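Local coordinates for protein B-agarase (Agarivorans gilvus, PDB 5Z6P) that acts as a beta-agarase of glycoside hydrolase family 50, breaking glycosidic bonds in agarose, at residues Ile127-Ala130 with Ser136-Val139; Leu577-Asn580 with Asp586-Leu589; Glu647-Glu652 with Met700-Asp705; Phe669-Leu674 with Gly693-Arg698. All blocks are in the same frame, centred on the assembly; numbering follows the deposited sequence.

Interaction 1. Residues Ile127-Ala130 with Ser136-Val139; sequences INIA and SFMV
Asn128 meets Phe137 through its backbone and holds its side chain elsewhere: ND2 is gripped by two hydroxyls, of Ser108 and Thr685, while the backbone carbonyl O of Asn128 lies at the edge of the Phe137 ring, near the ring plane and 3.7 Å from CE1. The rest is apolar and centres on that ring. Ile127 lays its terminal methyl over one face, with CD1 3.6 Å from the ring centroid and 15° off the normal, a CH-pi contact displaced toward the rim. Its CG1 sits between the backbone N and the carbonyl carbon (chi1 57°), which carries CD1 over the phenyl group, with CG2 on the same side, outside the rim, 3.6 Å from Phe137 CD1. Ile129 meets the far end of the ring obliquely, its CG1 3.8 Å from Phe137 CZ. The axes of the two strand segments, in the agarase CBM-like domain, run antiparallel, 9.2 Å apart at closest approach, and Phe137 reaches across to the next strand but one: 168-174 pairs with both, antiparallel to 122-129 and parallel to 135-140. On their other edges, 122-129 pairs with 109-117 and 135-140 with 95-103, whose Met111 and Ala101 also pack on this cluster.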
loop_
_atom_site.group_PDB
_atom_site.type_symbol
_atom_site.label_atom_id
_atom_site.label_comp_id
_atom_site.label_asym_id
_atom_site.label_seq_id
_atom_site.Cartn_x
_atom_site.Cartn_y
_atom_site.Cartn_z
ATOM N N ILE A 127 6.860 -15.216 0.342
ATOM C CA ILE A 127 7.934 -15.550 -0.564
ATOM C C ILE A 127 7.485 -15.399 -2.012
ATOM O O ILE A 127 6.299 -15.532 -2.316
ATOM C CB ILE A 127 8.412 -16.983 -0.332
ATOM C CG1 ILE A 127 7.249 -17.962 -0.493
ATOM C CG2 ILE A 127 9.016 -17.129 1.057
ATOM C CD1 ILE A 127 7.688 -19.402 -0.423
ATOM N N ASN A 128 8.428 -15.103 -2.898
ATOM C CA ASN A 128 8.177 -15.226 -4.325
ATOM C C ASN A 128 8.824 -16.503 -4.863
ATOM O O ASN A 128 10.036 -16.689 -4.756
ATOM C CB ASN A 128 8.690 -14.017 -5.101
ATOM C CG ASN A 128 8.268 -14.050 -6.561
ATOM O OD1 ASN A 128 8.941 -14.644 -7.397
ATOM N ND2 ASN A 128 7.119 -13.445 -6.861
ATOM N N ILE A 129 8.016 -17.387 -5.431
ATOM C CA ILE A 129 8.530 -18.643 -5.963
ATOM C C ILE A 129 8.704 -18.505 -7.461
ATOM O O ILE A 129 7.734 -18.360 -8.193
ATOM C CB ILE A 129 7.605 -19.819 -5.643
ATOM C CG1 ILE A 129 7.281 -19.823 -4.149
ATOM C CG2 ILE A 129 8.252 -21.130 -6.072
ATOM C CD1 ILE A 129 6.091 -20.638 -3.791
ATOM N N ALA A 130 9.949 -18.515 -7.910
ATOM C CA ALA A 130 10.247 -18.237 -9.299
ATOM C C ALA A 130 10.161 -19.513 -10.132
ATOM O O ALA A 130 10.373 -20.607 -9.613
ATOM C CB ALA A 130 11.623 -17.601 -9.423
ATOM N N SER A 136 15.027 -23.151 -1.846
ATOM C CA SER A 136 14.734 -23.410 -0.432
ATOM C C SER A 136 14.227 -22.141 0.233
ATOM O O SER A 136 14.798 -21.083 0.030
ATOM C CB SER A 136 15.958 -23.921 0.332
ATOM O OG SER A 136 16.129 -25.310 0.142
ATOM N N PHE A 137 13.163 -22.244 1.025
ATOM C CA PHE A 137 12.580 -21.082 1.681
ATOM C C PHE A 137 12.610 -21.240 3.192
ATOM O O PHE A 137 12.350 -22.309 3.707
ATOM C CB PHE A 137 11.147 -20.844 1.195
ATOM C CG PHE A 137 11.057 -20.529 -0.267
ATOM C CD1 PHE A 137 11.256 -19.243 -0.717
ATOM C CD2 PHE A 137 10.813 -21.527 -1.193
ATOM C CE1 PHE A 137 11.200 -18.951 -2.051
ATOM C CE2 PHE A 137 10.740 -21.239 -2.519
ATOM C CZ PHE A 137 10.939 -19.942 -2.955
ATOM N N MET A 138 12.949 -20.162 3.892
ATOM C CA MET A 138 13.103 -20.186 5.342
ATOM C C MET A 138 12.266 -19.096 5.991
ATOM O O MET A 138 12.333 -17.935 5.592
ATOM C CB MET A 138 14.563 -19.995 5.734
ATOM C CG MET A 138 15.546 -20.929 5.049
ATOM S SD MET A 138 16.028 -22.294 6.118
ATOM C CE MET A 138 17.193 -21.512 7.242
ATOM N N VAL A 139 11.474 -19.472 6.985
ATOM C CA VAL A 139 10.727 -18.505 7.769
ATOM C C VAL A 139 11.266 -18.529 9.200
ATOM O O VAL A 139 11.022 -19.479 9.940
ATOM C CB VAL A 139 9.227 -18.806 7.767
ATOM C CG1 VAL A 139 8.471 -17.714 8.495
ATOM C CG2 VAL A 139 8.725 -18.943 6.346
#

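Interaction 2. Residues Leu577-Asn580 with Asp586-Leu589; sequences LTHN and DYAL
Tyr587 reaches from helix 581-609 to the loop just before it, and its hydroxyl is where the contact is tight. OH and His579 ND1 are 2.8 Å apart in a somewhat bent hydrogen bond (146°). The oxygen lies at the edge of the imidazole, near its plane, while the two rings are turned almost perpendicular, at 81°. The Leu577 methyl CD1 also packs on this oxygen, 3.3 Å from Tyr587 OH. His579 adopts a left-handed backbone conformation, and Leu577 O lies over one face of the His579 imidazole. Farther along the phenol the fit is looser: Leu577 CD1 stands 4.1 Å from Tyr587 CE1, and this leucine and the histidine remain partly exposed, next to the exposed Thr578. Between the two segments the chain enters the helix, with Asn580 as N-cap and its OD1 accepting from Gln583 N. The contact therefore ties the lead-in loop to the second turn of the helix that it starts. The Tyr587 side chain also packs on Ala525, Ile526 and Leu529 of helix 523-530, while Asp586 next to it forms a salt bridge with Lys549 of helix 537-550.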
loop_
_atom_site.group_PDB
_atom_site.type_symbol
_atom_site.label_atom_id
_atom_site.label_comp_id
_atom_site.label_asym_id
_atom_site.label_seq_id
_atom_site.Cartn_x
_atom_site.Cartn_y
_atom_site.Cartn_z
ATOM N N LEU A 577 -21.192 -5.133 25.302
ATOM C CA LEU A 577 -22.318 -5.523 24.467
ATOM C C LEU A 577 -22.051 -6.906 23.896
ATOM O O LEU A 577 -20.914 -7.242 23.581
ATOM C CB LEU A 577 -22.545 -4.504 23.343
ATOM C CG LEU A 577 -22.880 -3.065 23.758
ATOM C CD1 LEU A 577 -22.962 -2.161 22.538
ATOM C CD2 LEU A 577 -24.168 -2.990 24.572
ATOM N N THR A 578 -23.094 -7.714 23.774
ATOM C CA THR A 578 -22.911 -9.092 23.346
ATOM C C THR A 578 -22.831 -9.210 21.825
ATOM O O THR A 578 -22.436 -10.246 21.307
ATOM C CB THR A 578 -24.040 -9.994 23.877
ATOM O OG1 THR A 578 -25.266 -9.699 23.191
ATOM C CG2 THR A 578 -24.225 -9.769 25.372
ATOM N N HIS A 579 -23.208 -8.142 21.126
ATOM C CA HIS A 579 -23.176 -8.106 19.669
ATOM C C HIS A 579 -24.121 -9.138 19.036
ATOM O O HIS A 579 -23.695 -9.908 18.188
ATOM C CB HIS A 579 -21.750 -8.342 19.143
ATOM C CG HIS A 579 -20.705 -7.456 19.746
ATOM N ND1 HIS A 579 -20.990 -6.215 20.289
ATOM C CD2 HIS A 579 -19.373 -7.624 19.901
ATOM C CE1 HIS A 579 -19.883 -5.670 20.748
ATOM N NE2 HIS A 579 -18.882 -6.505 20.522
ATOM N N ASN A 580 -25.401 -9.153 19.412
ATOM C CA ASN A 580 -26.332 -10.077 18.766
ATOM C C ASN A 580 -26.681 -9.561 17.382
ATOM O O ASN A 580 -26.155 -8.540 16.958
ATOM C CB ASN A 580 -27.595 -10.313 19.626
ATOM C CG ASN A 580 -28.336 -9.023 19.994
ATOM O OD1 ASN A 580 -28.303 -8.035 19.276
ATOM N ND2 ASN A 580 -29.008 -9.048 21.127
ATOM N N ASP A 586 -27.892 -2.446 14.067
ATOM C CA ASP A 586 -27.763 -1.096 14.614
ATOM C C ASP A 586 -26.335 -0.537 14.451
ATOM O O ASP A 586 -26.174 0.616 14.106
ATOM C CB ASP A 586 -28.197 -1.074 16.092
ATOM C CG ASP A 586 -29.712 -1.236 16.258
ATOM O OD1 ASP A 586 -30.435 -0.855 15.330
ATOM O OD2 ASP A 586 -30.172 -1.746 17.295
ATOM N N TYR A 587 -25.309 -1.352 14.686
ATOM C CA TYR A 587 -23.934 -0.894 14.457
ATOM C C TYR A 587 -23.771 -0.404 13.021
ATOM O O TYR A 587 -23.132 0.613 12.773
ATOM C CB TYR A 587 -22.893 -1.997 14.744
ATOM C CG TYR A 587 -22.912 -2.575 16.145
ATOM C CD1 TYR A 587 -23.440 -1.865 17.214
ATOM C CD2 TYR A 587 -22.383 -3.839 16.392
ATOM C CE1 TYR A 587 -23.458 -2.410 18.501
ATOM C CE2 TYR A 587 -22.396 -4.385 17.640
ATOM C CZ TYR A 587 -22.932 -3.677 18.694
ATOM O OH TYR A 587 -22.939 -4.254 19.926
ATOM N N ALA A 588 -24.360 -1.134 12.077
ATOM C CA ALA A 588 -24.322 -0.749 10.667
ATOM C C ALA A 588 -24.962 0.626 10.418
ATOM O O ALA A 588 -24.390 1.461 9.729
ATOM C CB ALA A 588 -25.006 -1.802 9.820
ATOM N N LEU A 589 -26.151 0.843 10.967
ATOM C CA LEU A 589 -26.808 2.144 10.860
ATOM C C LEU A 589 -25.912 3.263 11.416
ATOM O O LEU A 589 -25.768 4.313 10.817
ATOM C CB LEU A 589 -28.139 2.144 11.616
ATOM C CG LEU A 589 -29.271 1.232 11.138
ATOM C CD1 LEU A 589 -30.438 1.300 12.116
ATOM C CD2 LEU A 589 -29.719 1.610 9.729
#

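Interaction 3. Residues Glu647-Glu652 with Met700-Asp705; sequences EGLHPE and MQTVVD
Leu649, at the centre of an inverse gamma turn, packs against Thr702 and Val703 on helix 689-704. The turn belongs to the loop after strand 640-643. The helix joins the neighbouring parallel strands 664-668 and 709-714, a pattern consistent with the beta/alpha barrel of this family.

The apolar part rests on the leucine side chain, which runs obliquely across the helix surface, its CD1 branch 3.7 Å from Val703 CG2. Leu649 CG is anti to its carbonyl carbon (chi1 -53°), which directs the isobutyl group to the flank of the helix where Val703 and Phe709 of strand 709-714 lie. Leu649 CB also faces the Thr702 methyl, but the modelled position of that methyl is doubtful, since it is too close to the leucine backbone.

Polar contact across the interface is indirect. A water donates to Leu649 O at 2.9 Å and, with Thr702 as modelled, also bonds its OG1 at 3.1 Å, bridging the turn to the helix.

Backbone bonds shape each partner. The gamma turn is closed by His650 N to Gly648 O at 2.8 Å, and Met700 O accepts from both Val703 N and Val704 N.

Beyond the turn the loop lies against the N-terminal part of the chain, where His650 NE2 bonds Ser71 O and the imidazole meets the Phe75 ring edge-to-face. On the other side of the same imidazole, ND1 accepts from Glu652 N at 3.2 Å with an N-H...N angle of 159°, the donor lying 14° out of the ring plane.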
loop_
_atom_site.group_PDB
_atom_site.type_symbol
_atom_site.label_atom_id
_atom_site.label_comp_id
_atom_site.label_asym_id
_atom_site.label_seq_id
_atom_site.Cartn_x
_atom_site.Cartn_y
_atom_site.Cartn_z
ATOM N N GLU A 647 -2.945 -8.467 -7.392
ATOM C CA GLU A 647 -2.511 -8.639 -8.768
ATOM C C GLU A 647 -3.447 -7.950 -9.759
ATOM O O GLU A 647 -3.073 -7.723 -10.905
ATOM C CB GLU A 647 -2.364 -10.122 -9.089
ATOM C CG GLU A 647 -1.271 -10.818 -8.274
ATOM C CD GLU A 647 -0.946 -12.213 -8.766
ATOM O OE1 GLU A 647 -1.329 -12.556 -9.895
ATOM O OE2 GLU A 647 -0.286 -12.964 -8.023
ATOM N N GLY A 648 -4.653 -7.605 -9.302
ATOM C CA GLY A 648 -5.611 -6.843 -10.087
ATOM C C GLY A 648 -6.989 -6.879 -9.428
ATOM O O GLY A 648 -7.131 -7.393 -8.314
ATOM N N LEU A 649 -7.995 -6.341 -10.116
ATOM C CA LEU A 649 -9.361 -6.278 -9.598
ATOM C C LEU A 649 -10.048 -7.632 -9.722
ATOM O O LEU A 649 -10.909 -7.841 -10.582
ATOM C CB LEU A 649 -10.176 -5.194 -10.325
ATOM C CG LEU A 649 -9.543 -3.802 -10.351
ATOM C CD1 LEU A 649 -10.450 -2.781 -11.044
ATOM C CD2 LEU A 649 -9.205 -3.349 -8.935
ATOM N N HIS A 650 -9.646 -8.542 -8.850
ATOM C CA HIS A 650 -10.235 -9.860 -8.787
ATOM C C HIS A 650 -11.761 -9.758 -8.673
ATOM O O HIS A 650 -12.264 -8.987 -7.865
ATOM C CB HIS A 650 -9.648 -10.617 -7.616
ATOM C CG HIS A 650 -9.931 -12.082 -7.641
ATOM N ND1 HIS A 650 -11.180 -12.600 -7.382
ATOM C CD2 HIS A 650 -9.127 -13.137 -7.881
ATOM C CE1 HIS A 650 -11.134 -13.914 -7.468
ATOM N NE2 HIS A 650 -9.901 -14.266 -7.781
ATOM N N PRO A 651 -12.491 -10.485 -9.539
ATOM C CA PRO A 651 -13.956 -10.393 -9.592
ATOM C C PRO A 651 -14.666 -10.598 -8.248
ATOM O O PRO A 651 -15.648 -9.926 -7.993
ATOM C CB PRO A 651 -14.351 -11.510 -10.576
ATOM C CG PRO A 651 -13.064 -11.998 -11.220
ATOM C CD PRO A 651 -11.941 -11.135 -10.742
ATOM N N GLU A 652 -14.173 -11.492 -7.412
ATOM C CA GLU A 652 -14.871 -11.844 -6.185
ATOM C C GLU A 652 -15.010 -10.670 -5.171
ATOM O O GLU A 652 -16.118 -10.382 -4.747
ATOM C CB GLU A 652 -14.182 -13.051 -5.551
ATOM C CG GLU A 652 -14.976 -13.774 -4.494
ATOM C CD GLU A 652 -14.165 -14.866 -3.822
ATOM O OE1 GLU A 652 -13.463 -15.611 -4.531
ATOM O OE2 GLU A 652 -14.203 -14.952 -2.575
ATOM N N MET A 700 -3.410 -3.576 -14.991
ATOM C CA MET A 700 -4.111 -2.508 -15.683
ATOM C C MET A 700 -5.239 -2.974 -16.598
ATOM O O MET A 700 -6.253 -2.288 -16.701
ATOM C CB MET A 700 -3.136 -1.666 -16.472
ATOM C CG MET A 700 -2.310 -0.766 -15.584
ATOM S SD MET A 700 -3.353 0.294 -14.584
ATOM C CE MET A 700 -4.156 1.225 -15.884
ATOM N N GLN A 701 -5.069 -4.125 -17.247
ATOM C CA GLN A 701 -6.075 -4.651 -18.169
ATOM C C GLN A 701 -7.381 -4.817 -17.425
ATOM O O GLN A 701 -8.471 -4.510 -17.901
ATOM C CB GLN A 701 -5.633 -6.003 -18.740
ATOM C CG GLN A 701 -4.416 -5.962 -19.623
ATOM C CD GLN A 701 -3.952 -7.347 -20.056
ATOM O OE1 GLN A 701 -4.198 -8.340 -19.377
ATOM N NE2 GLN A 701 -3.260 -7.410 -21.186
ATOM N N THR A 702 -7.206 -5.327 -16.224
ATOM C CA THR A 702 -8.242 -5.611 -15.282
ATOM C C THR A 702 -9.051 -4.352 -14.870
ATOM O O THR A 702 -10.275 -4.405 -14.662
ATOM C CB THR A 702 -7.554 -6.329 -14.110
ATOM O OG1 THR A 702 -7.940 -7.709 -14.041
ATOM C CG2 THR A 702 -7.686 -5.619 -12.880
ATOM N N VAL A 703 -8.388 -3.205 -14.829
ATOM C CA VAL A 703 -9.066 -1.962 -14.475
ATOM C C VAL A 703 -9.739 -1.380 -15.712
ATOM O O VAL A 703 -10.882 -0.924 -15.646
ATOM C CB VAL A 703 -8.091 -0.940 -13.862
ATOM C CG1 VAL A 703 -8.810 0.365 -13.504
ATOM C CG2 VAL A 703 -7.387 -1.545 -12.631
ATOM N N VAL A 704 -9.031 -1.404 -16.836
ATOM C CA VAL A 704 -9.586 -0.929 -18.094
ATOM C C VAL A 704 -10.845 -1.723 -18.445
ATOM O O VAL A 704 -11.791 -1.163 -18.984
ATOM C CB VAL A 704 -8.560 -1.019 -19.243
ATOM C CG1 VAL A 704 -9.183 -0.596 -20.551
ATOM C CG2 VAL A 704 -7.387 -0.125 -18.949
ATOM N N ASP A 705 -10.858 -3.009 -18.094
ATOM C CA ASP A 705 -11.982 -3.893 -18.399
ATOM C C ASP A 705 -13.164 -3.699 -17.443
ATOM O O ASP A 705 -14.259 -4.177 -17.709
ATOM C CB ASP A 705 -11.561 -5.364 -18.356
ATOM C CG ASP A 705 -10.787 -5.808 -19.603
ATOM O OD1 ASP A 705 -10.731 -5.054 -20.591
ATOM O OD2 ASP A 705 -10.241 -6.923 -19.585
HETATM O O HOH W 1 -10.117 -9.537 -12.815
#

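Interaction 4. Residues Phe669-Leu674 with Gly693-Arg698; sequences FHFGAL and GQMFER
Met695 sets its CB as a bump on the flat face of the Phe671 ring, sitting over the ring centre at 3.6 Å from the centroid and 12° off the normal in a CH-pi contact. The rest of the side chain curls along the same ring: a bend at chi3 (75°) turns CE back until it lies 3.7 Å from Phe671 CE1. SD stays oblique to the ring, 5.0 Å from the Phe671 centroid, a Met-aromatic contact. The helix backbone packs on the same face, the Met695 carbonyl group lying toward the rim, with O 3.2 Å from Phe671 CE2. These pieces join the loop that leaves strand 664-668 to helix 689-704, in what is consistent with the beta/alpha barrel of the family. Next along the helix, Phe696 packs beside Phe669. Their rings are inclined at 34° and meet obliquely at one corner, Phe669 CZ being 3.7 Å from Phe696 CE2. Phe671 CE2 in turn lies at the edge of the Phe669 ring, in its plane. Tyr699 stacks on Phe669, Tyr714 meets it edge-to-face, and Phe696 is packed on Met747, Ala750 and Val754 of helix 745-762.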
loop_
_atom_site.group_PDB
_atom_site.type_symbol
_atom_site.label_atom_id
_atom_site.label_comp_id
_atom_site.label_asym_id
_atom_site.label_seq_id
_atom_site.Cartn_x
_atom_site.Cartn_y
_atom_site.Cartn_z
ATOM N N PHE A 669 -1.347 0.994 -6.383
ATOM C CA PHE A 669 -1.023 -0.423 -6.544
ATOM C C PHE A 669 0.447 -0.501 -6.928
ATOM O O PHE A 669 1.009 0.476 -7.410
ATOM C CB PHE A 669 -1.893 -1.109 -7.611
ATOM C CG PHE A 669 -1.580 -0.706 -9.022
ATOM C CD1 PHE A 669 -2.037 0.489 -9.538
ATOM C CD2 PHE A 669 -0.864 -1.552 -9.854
ATOM C CE1 PHE A 669 -1.758 0.858 -10.847
ATOM C CE2 PHE A 669 -0.573 -1.205 -11.161
ATOM C CZ PHE A 669 -1.016 0.003 -11.666
ATOM N N HIS A 670 1.069 -1.654 -6.733
ATOM C CA HIS A 670 2.415 -1.805 -7.267
ATOM C C HIS A 670 2.885 -3.230 -7.395
ATOM O O HIS A 670 2.223 -4.172 -6.963
ATOM C CB HIS A 670 3.434 -0.993 -6.428
ATOM C CG HIS A 670 3.626 -1.468 -5.018
ATOM N ND1 HIS A 670 3.796 -0.598 -3.962
ATOM C CD2 HIS A 670 3.726 -2.712 -4.498
ATOM C CE1 HIS A 670 3.969 -1.290 -2.850
ATOM N NE2 HIS A 670 3.944 -2.573 -3.150
ATOM N N PHE A 671 4.063 -3.352 -7.992
ATOM C CA PHE A 671 4.762 -4.615 -8.114
ATOM C C PHE A 671 6.273 -4.414 -7.904
ATOM O O PHE A 671 6.874 -3.542 -8.518
ATOM C CB PHE A 671 4.468 -5.233 -9.489
ATOM C CG PHE A 671 3.020 -5.518 -9.704
ATOM C CD1 PHE A 671 2.426 -6.609 -9.107
ATOM C CD2 PHE A 671 2.234 -4.670 -10.470
ATOM C CE1 PHE A 671 1.087 -6.856 -9.295
ATOM C CE2 PHE A 671 0.898 -4.924 -10.651
ATOM C CZ PHE A 671 0.328 -6.013 -10.066
ATOM N N GLY A 672 6.862 -5.200 -7.008
ATOM C CA GLY A 672 8.294 -5.177 -6.806
ATOM C C GLY A 672 9.014 -6.511 -6.939
ATOM O O GLY A 672 8.392 -7.572 -7.002
ATOM N N ALA A 673 10.341 -6.454 -6.991
ATOM C CA ALA A 673 11.154 -7.660 -7.101
ATOM C C ALA A 673 12.408 -7.486 -6.254
ATOM O O ALA A 673 12.540 -6.496 -5.539
ATOM C CB ALA A 673 11.500 -7.952 -8.545
ATOM N N LEU A 674 13.311 -8.458 -6.306
ATOM C CA LEU A 674 14.507 -8.386 -5.478
ATOM C C LEU A 674 15.776 -8.416 -6.317
ATOM O O LEU A 674 16.868 -8.476 -5.774
ATOM C CB LEU A 674 14.541 -9.535 -4.461
ATOM C CG LEU A 674 13.441 -9.606 -3.398
ATOM C CD1 LEU A 674 13.544 -10.882 -2.593
ATOM C CD2 LEU A 674 13.496 -8.389 -2.511
ATOM N N GLY A 693 6.928 -5.512 -14.939
ATOM C CA GLY A 693 6.253 -4.905 -16.058
ATOM C C GLY A 693 5.084 -5.768 -16.527
ATOM O O GLY A 693 4.007 -5.248 -16.758
ATOM N N GLN A 694 5.289 -7.077 -16.640
ATOM C CA GLN A 694 4.191 -7.985 -17.010
ATOM C C GLN A 694 3.032 -7.875 -16.013
ATOM O O GLN A 694 1.857 -7.809 -16.397
ATOM C CB GLN A 694 4.669 -9.442 -17.086
ATOM C CG GLN A 694 5.539 -9.788 -18.307
ATOM C CD GLN A 694 6.284 -11.119 -18.151
ATOM O OE1 GLN A 694 6.521 -11.589 -17.040
ATOM N NE2 GLN A 694 6.666 -11.720 -19.268
ATOM N N MET A 695 3.356 -7.852 -14.731
ATOM C CA MET A 695 2.296 -7.808 -13.743
ATOM C C MET A 695 1.615 -6.445 -13.739
ATOM O O MET A 695 0.422 -6.363 -13.480
ATOM C CB MET A 695 2.836 -8.176 -12.361
ATOM C CG MET A 695 3.281 -9.638 -12.307
ATOM S SD MET A 695 3.931 -10.172 -10.720
ATOM C CE MET A 695 2.405 -10.300 -9.769
ATOM N N PHE A 696 2.366 -5.386 -14.033
ATOM C CA PHE A 696 1.785 -4.055 -14.169
ATOM C C PHE A 696 0.701 -4.094 -15.254
ATOM O O PHE A 696 -0.410 -3.593 -15.065
ATOM C CB PHE A 696 2.851 -3.014 -14.519
ATOM C CG PHE A 696 2.302 -1.633 -14.782
ATOM C CD1 PHE A 696 1.826 -1.283 -16.042
ATOM C CD2 PHE A 696 2.282 -0.678 -13.772
ATOM C CE1 PHE A 696 1.320 -0.024 -16.288
ATOM C CE2 PHE A 696 1.776 0.595 -14.004
ATOM C CZ PHE A 696 1.284 0.923 -15.269
ATOM N N GLU A 697 1.037 -4.706 -16.382
ATOM C CA GLU A 697 0.114 -4.761 -17.499
ATOM C C GLU A 697 -1.118 -5.573 -17.141
ATOM O O GLU A 697 -2.227 -5.153 -17.428
ATOM C CB GLU A 697 0.791 -5.346 -18.748
ATOM C CG GLU A 697 -0.122 -5.401 -19.934
ATOM C CD GLU A 697 0.621 -5.555 -21.246
ATOM O OE1 GLU A 697 1.740 -6.101 -21.238
ATOM O OE2 GLU A 697 0.076 -5.112 -22.275
ATOM N N ARG A 698 -0.921 -6.727 -16.513
ATOM C CA ARG A 698 -2.033 -7.578 -16.124
ATOM C C ARG A 698 -2.992 -6.847 -15.175
ATOM O O ARG A 698 -4.210 -6.930 -15.322
ATOM C CB ARG A 698 -1.532 -8.863 -15.473
ATOM C CG ARG A 698 -1.026 -9.924 -16.454
ATOM C CD ARG A 698 -0.684 -11.219 -15.706
ATOM N NE ARG A 698 0.651 -11.677 -16.057
ATOM C CZ ARG A 698 1.541 -12.134 -15.194
ATOM N NH1 ARG A 698 1.252 -12.224 -13.904
ATOM N NH2 ARG A 698 2.724 -12.507 -15.627
#

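Interactions 3 and 4 share helix 689-704 and form one continuous body, with centres 13 Å apart; interaction 4 is nested in the loop closed by interaction 3. Met700 SD packs at 3.8 Å on Phe669 CZ, and Glu647 CD lies 4.0 Å from Met695 CE. Interaction 1, in the CBM-like domain, comes within about 6 Å of interaction 4 at the nearest atoms, and Thr685, between the two segments of interaction 4, bonds Asn128. Interaction 2 is remote, its centre 34 Å from that of interaction 3 and 42 Å from that of interaction 1. No ligand marks the active site; in such barrels it lies at the C-terminal ends of the strands, and segment 669-674 directly follows that of 664-668.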